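Local coordinates for protein DNA-(apurinic or apyrimidinic site) endonuclease 2 (Xenopus laevis, PDB 6WCD) that acts in base excision DNA repair as a weak AP endonuclease and 3'-5' exonuclease, the chain here being its metal-dependent catalytic domain, at residues 74-79 against 309-314; 121-126 against 135-140. All blocks are in the same frame, centred on the assembly; numbering follows the deposited sequence.

Interaction 1 (74-79 with 309-314) and interaction 2 (121-126 with 135-140) meet in one mixed sheet of the DNase I-like endonuclease/exonuclease/phosphatase fold. Their centres lie about 9 Å apart, on the same side of the chain's centre. Along the chain, residues 74-79 come first, both strands of interaction 2 follow, and 309-314 comes last, 230 residues after the end of 74-79. Strand 119-127 pairs antiparallel with strands 133-142, 310-312 and 80-83, so it belongs to the surroundings of both contacts. Direct bonds join them: Gln79 N sits 2.8 Å from Gln123 O, and Thr76 O 2.9 Å from His124 ND1. The loop 74-79 and the late strand 310-312 are thus brought together at strand 119-127.

Interaction 1. Residues 74-79 against 309-314; sequences SSTTPQ and CQPIAA. With BU1 (1,4-butanediol), chain D.
The Gln79 side-chain amide and the backbone carbonyl of Thr77 tie residues 74-79, the loop between strands 68-72 and 80-83, to the strand 310-312 region that follows strand 303-307 of the other sheet in this DNase I-like fold. Thr77 O accepts a nearly straight bond from Ala314 N (2.9 Å, 175°). Two residues on, Gln79 bends at chi2 (72°), which turns its amide back toward the opposite backbone; NE2 then donates to Ile312 O at 3.1 Å. That acceptor lies in the plane of the Gln79 amide, whereas the donor stands above the Ile312 carbonyl plane. Because OE1 meanwhile accepts from Arg125 N, the amide is held at both ends. A leucine in its place would probably leave Ile312 O and Arg125 N each without this partner and weaken the link between the loop and the two strands.

The close packing is inward: Thr76 CG2 meets Pro311 CB at 3.7 Å, while Thr76 OG1 is bonded to Asp28 O, and the Ala314 methyl lies against Pro78 O. Between the two backbones here, a water donates to both Thr77 O and Ile312 O. The side of Ser75 and Gln310 is more open and relies on other molecules. Another water donates to both Ser75 O and Pro311 O. Against the Pro311 ring and Ser75 CB lies a bound 1,4-butanediol, away from the annotated catalytic residues; its O6 hydroxyl donates to OE1 of exposed Gln310 at 2.9 Å.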
loop_
_atom_site.group_PDB
_atom_site.type_symbol
_atom_site.label_atom_id
_atom_site.label_comp_id
_atom_site.label_asym_id
_atom_site.label_seq_id
_atom_site.Cartn_x
_atom_site.Cartn_y
_atom_site.Cartn_z
ATOM N N SER A 74 0.836 18.515 3.457
ATOM C CA SER A 74 0.910 19.145 4.782
ATOM C C SER A 74 -0.331 18.876 5.605
ATOM O O SER A 74 -0.242 18.769 6.837
ATOM C CB SER A 74 1.136 20.665 4.629
ATOM O OG SER A 74 0.046 21.294 3.984
ATOM N N SER A 75 -1.488 18.735 4.948
ATOM C CA SER A 75 -2.774 18.466 5.603
ATOM C C SER A 75 -2.804 17.132 6.334
ATOM O O SER A 75 -3.608 16.972 7.288
ATOM C CB SER A 75 -3.887 18.426 4.535
ATOM O OG SER A 75 -3.687 17.371 3.607
ATOM N N THR A 76 -1.958 16.179 5.958
ATOM C CA THR A 76 -2.028 14.830 6.478
ATOM C C THR A 76 -0.747 14.360 7.119
ATOM O O THR A 76 -0.546 13.155 7.236
ATOM C CB THR A 76 -2.408 13.827 5.386
ATOM O OG1 THR A 76 -1.532 14.012 4.271
ATOM C CG2 THR A 76 -3.785 14.043 4.976
ATOM N N THR A 77 0.139 15.280 7.501
ATOM C CA THR A 77 1.382 14.875 8.139
ATOM C C THR A 77 1.063 13.887 9.248
ATOM O O THR A 77 0.286 14.213 10.145
ATOM C CB THR A 77 2.089 16.101 8.696
ATOM O OG1 THR A 77 2.333 17.047 7.619
ATOM C CG2 THR A 77 3.422 15.750 9.311
ATOM N N PRO A 78 1.662 12.706 9.251
ATOM C CA PRO A 78 1.309 11.675 10.213
ATOM C C PRO A 78 1.885 11.912 11.592
ATOM O O PRO A 78 2.987 12.455 11.766
ATOM C CB PRO A 78 1.868 10.391 9.584
ATOM C CG PRO A 78 2.986 10.845 8.741
ATOM C CD PRO A 78 2.575 12.170 8.198
ATOM N N GLN A 79 1.138 11.445 12.592
ATOM C CA GLN A 79 1.625 11.481 13.958
ATOM C C GLN A 79 2.670 10.419 14.215
ATOM O O GLN A 79 3.498 10.578 15.127
ATOM C CB GLN A 79 0.446 11.326 14.936
ATOM C CG GLN A 79 -0.419 12.596 15.131
ATOM C CD GLN A 79 -1.315 12.990 13.962
ATOM O OE1 GLN A 79 -1.618 12.190 13.082
ATOM N NE2 GLN A 79 -1.776 14.244 13.976
ATOM N N CYS A 309 -14.076 11.997 5.915
ATOM C CA CYS A 309 -13.358 12.386 7.131
ATOM C C CYS A 309 -12.265 13.405 6.831
ATOM O O CYS A 309 -11.802 13.553 5.696
ATOM C CB CYS A 309 -12.752 11.179 7.818
ATOM S SG CYS A 309 -11.735 10.128 6.766
ATOM N N GLN A 310 -11.930 14.192 7.852
ATOM C CA GLN A 310 -11.023 15.343 7.688
ATOM C C GLN A 310 -9.767 15.135 8.531
ATOM O O GLN A 310 -9.849 14.792 9.714
ATOM C CB GLN A 310 -11.716 16.632 8.083
ATOM C CG GLN A 310 -13.024 16.879 7.311
ATOM C CD GLN A 310 -12.797 17.027 5.817
ATOM O OE1 GLN A 310 -11.872 17.715 5.396
ATOM N NE2 GLN A 310 -13.586 16.304 5.012
ATOM N N PRO A 311 -8.599 15.331 7.963
ATOM C CA PRO A 311 -7.364 15.006 8.676
ATOM C C PRO A 311 -6.927 16.137 9.576
ATOM O O PRO A 311 -7.203 17.314 9.335
ATOM C CB PRO A 311 -6.377 14.807 7.532
ATOM C CG PRO A 311 -6.823 15.734 6.530
ATOM C CD PRO A 311 -8.328 15.699 6.566
ATOM N N ILE A 312 -6.210 15.752 10.626
ATOM C CA ILE A 312 -5.571 16.676 11.572
ATOM C C ILE A 312 -4.075 16.407 11.426
ATOM O O ILE A 312 -3.606 15.301 11.735
ATOM C CB ILE A 312 -6.022 16.446 13.004
ATOM C CG1 ILE A 312 -7.534 16.680 13.174
ATOM C CG2 ILE A 312 -5.265 17.368 13.928
ATOM C CD1 ILE A 312 -8.044 16.173 14.493
ATOM N N ALA A 313 -3.340 17.379 10.897
ATOM C CA ALA A 313 -1.910 17.180 10.662
ATOM C C ALA A 313 -1.134 17.230 11.956
ATOM O O ALA A 313 -1.405 18.061 12.837
ATOM C CB ALA A 313 -1.401 18.289 9.752
ATOM N N ALA A 314 -0.113 16.388 12.035
ATOM C CA ALA A 314 0.857 16.504 13.125
ATOM C C ALA A 314 1.682 17.765 12.963
ATOM O O ALA A 314 1.857 18.282 11.859
ATOM C CB ALA A 314 1.785 15.286 13.111
HETATM C C1 BU1 D . -7.347 19.524 3.685
HETATM C C2 BU1 D . -7.043 18.113 3.166
HETATM C C3 BU1 D . -8.288 17.420 2.611
HETATM C C4 BU1 D . -8.988 16.673 3.736
HETATM O O5 BU1 D . -7.600 19.510 5.069
HETATM O O6 BU1 D . -10.323 16.314 3.448
HETATM O O HOH W 1 -5.107 18.884 8.399
HETATM O O HOH W 2 -2.431 13.315 9.802
#

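Interaction 2. Residues 121-126 against 135-140; sequences LTQHRI and TLTVIN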
loop_
_atom_site.group_PDB
_atom_site.type_symbol
_atom_site.label_atom_id
_atom_site.label_comp_id
_atom_site.label_asym_id
_atom_site.label_seq_id
_atom_site.Cartn_x
_atom_site.Cartn_y
_atom_site.Cartn_z
ATOM N N LEU A 121 3.968 2.010 7.133
ATOM C CA LEU A 121 2.766 2.375 7.894
ATOM C C LEU A 121 2.838 3.829 8.306
ATOM O O LEU A 121 3.863 4.292 8.824
ATOM C CB LEU A 121 2.592 1.537 9.159
ATOM C CG LEU A 121 2.180 0.086 8.889
ATOM C CD1 LEU A 121 3.249 -0.728 8.247
ATOM C CD2 LEU A 121 1.705 -0.543 10.205
ATOM N N THR A 122 1.730 4.560 8.090
ATOM C CA THR A 122 1.625 5.941 8.562
ATOM C C THR A 122 0.326 6.055 9.354
ATOM O O THR A 122 -0.665 5.405 9.019
ATOM C CB THR A 122 1.687 6.961 7.410
ATOM O OG1 THR A 122 0.713 6.699 6.413
ATOM C CG2 THR A 122 3.059 7.024 6.713
ATOM N N GLN A 123 0.360 6.827 10.435
ATOM C CA GLN A 123 -0.803 6.958 11.294
ATOM C C GLN A 123 -1.200 8.417 11.354
ATOM O O GLN A 123 -0.370 9.278 11.628
ATOM C CB GLN A 123 -0.481 6.388 12.673
ATOM C CG GLN A 123 -1.624 6.258 13.593
ATOM C CD GLN A 123 -1.222 5.420 14.793
ATOM O OE1 GLN A 123 -0.656 5.945 15.752
ATOM N NE2 GLN A 123 -1.474 4.118 14.728
ATOM N N HIS A 124 -2.493 8.669 11.116
ATOM C CA HIS A 124 -3.049 9.989 10.877
ATOM C C HIS A 124 -4.216 10.195 11.829
ATOM O O HIS A 124 -5.103 9.344 11.922
ATOM C CB HIS A 124 -3.555 10.084 9.427
ATOM C CG HIS A 124 -2.532 9.688 8.403
ATOM N ND1 HIS A 124 -1.716 10.593 7.770
ATOM C CD2 HIS A 124 -2.153 8.464 7.958
ATOM C CE1 HIS A 124 -0.876 9.938 6.978
ATOM N NE2 HIS A 124 -1.123 8.655 7.063
ATOM N N ARG A 125 -4.309 11.349 12.450
ATOM C CA ARG A 125 -5.538 11.637 13.185
ATOM C C ARG A 125 -6.573 12.186 12.207
ATOM O O ARG A 125 -6.242 12.943 11.283
ATOM C CB ARG A 125 -5.270 12.638 14.284
ATOM C CG ARG A 125 -4.392 12.081 15.401
ATOM C CD ARG A 125 -5.105 10.968 16.234
ATOM N NE ARG A 125 -5.767 11.520 17.424
ATOM C CZ ARG A 125 -6.541 10.836 18.270
ATOM N NH1 ARG A 125 -7.066 11.449 19.321
ATOM N NH2 ARG A 125 -6.809 9.556 18.082
ATOM N N ILE A 126 -7.828 11.800 12.415
ATOM C CA ILE A 126 -8.913 12.208 11.522
ATOM C C ILE A 126 -10.093 12.587 12.407
ATOM O O ILE A 126 -10.228 12.143 13.551
ATOM C CB ILE A 126 -9.337 11.126 10.497
ATOM C CG1 ILE A 126 -9.806 9.836 11.206
ATOM C CG2 ILE A 126 -8.242 10.890 9.473
ATOM C CD1 ILE A 126 -10.555 8.870 10.302
ATOM N N THR A 135 -7.941 7.689 15.174
ATOM C CA THR A 135 -6.720 7.386 14.460
ATOM C C THR A 135 -7.044 6.593 13.206
ATOM O O THR A 135 -7.925 5.712 13.234
ATOM C CB THR A 135 -5.783 6.586 15.373
ATOM O OG1 THR A 135 -5.507 7.359 16.544
ATOM C CG2 THR A 135 -4.505 6.230 14.665
ATOM N N LEU A 136 -6.348 6.895 12.115
ATOM C CA LEU A 136 -6.390 6.108 10.880
ATOM C C LEU A 136 -4.978 5.656 10.572
ATOM O O LEU A 136 -4.074 6.487 10.391
ATOM C CB LEU A 136 -6.908 6.952 9.745
ATOM C CG LEU A 136 -6.824 6.344 8.379
ATOM C CD1 LEU A 136 -7.744 5.143 8.260
ATOM C CD2 LEU A 136 -7.217 7.364 7.294
ATOM N N THR A 137 -4.775 4.343 10.512
ATOM C CA THR A 137 -3.486 3.807 10.130
ATOM C C THR A 137 -3.553 3.311 8.702
ATOM O O THR A 137 -4.437 2.519 8.362
ATOM C CB THR A 137 -3.065 2.684 11.072
ATOM O OG1 THR A 137 -3.003 3.174 12.407
ATOM C CG2 THR A 137 -1.656 2.205 10.739
ATOM N N VAL A 138 -2.634 3.780 7.853
ATOM C CA VAL A 138 -2.511 3.418 6.457
ATOM C C VAL A 138 -1.336 2.465 6.299
ATOM O O VAL A 138 -0.189 2.809 6.638
ATOM C CB VAL A 138 -2.321 4.689 5.608
ATOM C CG1 VAL A 138 -2.077 4.338 4.190
ATOM C CG2 VAL A 138 -3.503 5.609 5.750
ATOM N N ILE A 139 -1.611 1.250 5.820
ATOM C CA ILE A 139 -0.617 0.226 5.626
ATOM C C ILE A 139 -0.439 0.051 4.136
ATOM O O ILE A 139 -1.333 -0.472 3.479
ATOM C CB ILE A 139 -1.066 -1.083 6.259
ATOM C CG1 ILE A 139 -1.471 -0.858 7.716
ATOM C CG2 ILE A 139 0.037 -2.131 6.160
ATOM C CD1 ILE A 139 -1.911 -2.143 8.466
ATOM N N ASN A 140 0.708 0.467 3.627
ATOM C CA ASN A 140 1.025 0.517 2.194
ATOM C C ASN A 140 1.914 -0.691 1.896
ATOM O O ASN A 140 3.037 -0.768 2.415
ATOM C CB ASN A 140 1.734 1.839 1.906
ATOM C CG ASN A 140 2.290 1.951 0.516
ATOM O OD1 ASN A 140 2.034 1.086 -0.312
ATOM N ND2 ASN A 140 3.060 3.000 0.261
HETATM O O HOH W 3 1.578 4.464 4.683
#
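Val138 O takes two hydrogen bonds, from Thr122 N at 3.0 Å and from a water at 3.1 Å, while Leu121 CA adds a C-H...O contact. It belongs to an antiparallel beta hairpin, strands 119-127 and 133-142, whose short segments run at 154° to each other. Thr122 with Val138 and His124 with Leu136 are the hydrogen-bonded pairs, each closed by two backbone bonds.

On the face that carries their side chains, the water also bonds to Thr122 OG1. The same hydroxyl pairs with His124 NE2 at 2.8 Å, and ND1 reaches Thr76 O, so both ring nitrogens are engaged and the rotation of the buried imidazole is fixed. Val138 CG2 approaches this ring obliquely.

The opposite face mixes apolar and polar side chains. Leu121 and Ile139 lie side by side against helix 152-173. Gln123, with CG anti to its own N (chi1 -171°) and an extended chain, crosses to Thr137, opposite it in a non-hydrogen-bonded pair, and NE2 donates to OG1 at 2.9 Å, in the amide plane. Arg125, whose NE forms a salt bridge with Glu133, bends at chi2 and chi3, bringing its end across to the neighbouring strand, and its NH2 donates to Thr135 OG1 at 3.0 Å, near the guanidinium plane.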